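PDB 5I4M: amidase, hydantoinase/carbamoylase family from Burkholderia vietnamiensis, which probably hydrolyses N-carbamoyl-L-amino acids as a two-zinc amidase of the peptidase M20 family. Local coordinates for residues L65-G68 with W69-A73. Sequence-based numbering, arbitrary orientation.
Sequences LIVG and WAKAA
The isobutyl group of L65 lies over one face of the W69 indole, an i to i+4 pair near the C-terminal end of helix 57-72. Its CG makes a CH-pi contact over the six-membered ring, 3.9 Å from the W69 ring centroid and 21° off the ring normal, displaced toward the rim. The two methyls spread from there: CD1 toward the pyrrole side, 3.8 Å from W69 NE1, and CD2 over the benzene part, 3.7 Å from W69 CH2. L65 reaches the ring because its CG stands anti to the backbone N (chi1 177°), while the indole turns back along the helix with CG anti to its own carbonyl carbon (chi1 -71°). The same indole face also meets the L65 carbonyl, whose O sits 3.5 Å from W69 CG and accepts a hydrogen bond from the backbone W69 N at 3.0 Å. I66 adds a looser apolar contact, its CG1 near W69 CE3. On another side of the helix V67 and K71 run side by side, the extended lysine chain bringing CE to 3.9 Å from V67 CG1. Their backbones are joined by K71 N to V67 O, one of four successive i to i+4 bonds that A70 to I66 and A72 to G68 complete. At A73 the chain leaves helical geometry. W69 packs between helices 29-39 and 117-132, touching V39 and L121 and forming a cation-pi pair with R128, while I66 and A70 meet M87 of strand 85-89. The L65-W69 contact, aliphatic on aromatic carbon, is mainly dispersive and only weakly directional, so its strength probably comes from the number of carbons brought together, with the helical spacing placing the two side chains next to each other.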
ATOM      1  N   LEU A  65       0.599  33.015  -2.766  1.00  9.84           N
ATOM      2  CA  LEU A  65       1.364  33.721  -3.786  1.00 10.23           C
ATOM      3  C   LEU A  65       0.439  34.337  -4.820  1.00 11.98           C
ATOM      4  O   LEU A  65       0.564  35.520  -5.168  1.00 11.07           O
ATOM      5  CB  LEU A  65       2.349  32.759  -4.445  1.00 10.15           C
ATOM      6  CG  LEU A  65       3.202  33.316  -5.593  1.00 14.11           C
ATOM      7  CD1 LEU A  65       4.149  34.408  -5.116  1.00 11.39           C
ATOM      8  CD2 LEU A  65       3.989  32.196  -6.258  1.00 14.12           C
ATOM      9  N   ILE A  66      -0.528  33.551  -5.288  1.00 10.46           N
ATOM     10  CA  ILE A  66      -1.441  34.009  -6.327  1.00 11.21           C
ATOM     11  C   ILE A  66      -2.373  35.088  -5.788  1.00 11.35           C
ATOM     12  O   ILE A  66      -2.632  36.090  -6.465  1.00 14.88           O
ATOM     13  CB  ILE A  66      -2.198  32.799  -6.900  1.00  8.39           C
ATOM     14  CG1 ILE A  66      -1.187  31.848  -7.556  1.00  8.13           C
ATOM     15  CG2 ILE A  66      -3.268  33.245  -7.896  1.00  8.78           C
ATOM     16  CD1 ILE A  66      -1.711  30.447  -7.823  1.00 10.58           C
ATOM     17  N   VAL A  67      -2.878  34.915  -4.562  1.00  9.63           N
ATOM     18  CA  VAL A  67      -3.675  35.971  -3.933  1.00 10.24           C
ATOM     19  C   VAL A  67      -2.896  37.282  -3.890  1.00 12.67           C
ATOM     20  O   VAL A  67      -3.440  38.355  -4.186  1.00 12.08           O
ATOM     21  CB  VAL A  67      -4.134  35.533  -2.529  1.00 10.35           C
ATOM     22  CG1 VAL A  67      -4.588  36.729  -1.705  1.00 15.16           C
ATOM     23  CG2 VAL A  67      -5.256  34.501  -2.654  1.00  9.74           C
ATOM     24  N   GLY A  68      -1.612  37.222  -3.528  1.00 11.26           N
ATOM     25  CA  GLY A  68      -0.804  38.437  -3.528  1.00 12.10           C
ATOM     26  C   GLY A  68      -0.705  39.079  -4.901  1.00 17.70           C
ATOM     27  O   GLY A  68      -0.813  40.304  -5.037  1.00 12.92           O
ATOM     28  N   TRP A  69      -0.498  38.262  -5.938  1.00 14.40           N
ATOM     29  CA  TRP A  69      -0.451  38.786  -7.299  1.00 11.61           C
ATOM     30  C   TRP A  69      -1.782  39.407  -7.694  1.00 15.12           C
ATOM     31  O   TRP A  69      -1.821  40.470  -8.328  1.00 14.79           O
ATOM     32  CB  TRP A  69      -0.099  37.672  -8.283  1.00 11.42           C
ATOM     33  CG  TRP A  69       1.314  37.180  -8.208  1.00 12.08           C
ATOM     34  CD1 TRP A  69       2.376  37.803  -7.610  1.00 14.76           C
ATOM     35  CD2 TRP A  69       1.813  35.937  -8.728  1.00 10.41           C
ATOM     36  NE1 TRP A  69       3.510  37.032  -7.744  1.00 11.55           N
ATOM     37  CE2 TRP A  69       3.190  35.885  -8.431  1.00 14.73           C
ATOM     38  CE3 TRP A  69       1.233  34.876  -9.429  1.00 11.21           C
ATOM     39  CZ2 TRP A  69       3.993  34.814  -8.811  1.00 10.57           C
ATOM     40  CZ3 TRP A  69       2.029  33.815  -9.807  1.00 12.97           C
ATOM     41  CH2 TRP A  69       3.398  33.792  -9.495  1.00 11.17           C
ATOM     42  N   ALA A  70      -2.886  38.744  -7.353  1.00 11.26           N
ATOM     43  CA  ALA A  70      -4.189  39.278  -7.731  1.00 12.97           C
ATOM     44  C   ALA A  70      -4.444  40.616  -7.061  1.00 15.25           C
ATOM     45  O   ALA A  70      -4.970  41.540  -7.689  1.00 15.01           O
ATOM     46  CB  ALA A  70      -5.295  38.287  -7.372  1.00 13.17           C
ATOM     47  N   LYS A  71      -4.091  40.737  -5.777  1.00 12.75           N
ATOM     48  CA  LYS A  71      -4.287  42.015  -5.101  1.00 13.81           C
ATOM     49  C   LYS A  71      -3.451  43.100  -5.757  1.00 14.52           C
ATOM     50  O   LYS A  71      -3.907  44.243  -5.912  1.00 15.39           O
ATOM     51  CB  LYS A  71      -3.947  41.895  -3.617  1.00 16.65           C
ATOM     52  CG  LYS A  71      -5.030  41.203  -2.798  1.00 13.81           C
ATOM     53  CD  LYS A  71      -4.621  41.041  -1.345  1.00 21.39           C
ATOM     54  CE  LYS A  71      -5.681  40.294  -0.556  1.00 23.70           C
ATOM     55  NZ  LYS A  71      -5.186  39.950   0.804  1.00 27.45           N
ATOM     56  N   ALA A  72      -2.226  42.760  -6.162  1.00 16.98           N
ATOM     57  CA  ALA A  72      -1.380  43.736  -6.839  1.00 18.84           C
ATOM     58  C   ALA A  72      -1.964  44.140  -8.182  1.00 17.63           C
ATOM     59  O   ALA A  72      -1.663  45.230  -8.677  1.00 16.07           O
ATOM     60  CB  ALA A  72       0.033  43.180  -7.021  1.00 14.92           C
ATOM     61  N   ALA A  73      -2.792  43.289  -8.780  1.00 15.82           N
ATOM     62  CA  ALA A  73      -3.476  43.628 -10.018  1.00 16.05           C
ATOM     63  C   ALA A  73      -4.834  44.276  -9.766  1.00 18.63           C
ATOM     64  O   ALA A  73      -5.667  44.322 -10.679  1.00 21.71           O
ATOM     65  CB  ALA A  73      -3.631  42.384 -10.898  1.00 15.88           C
TER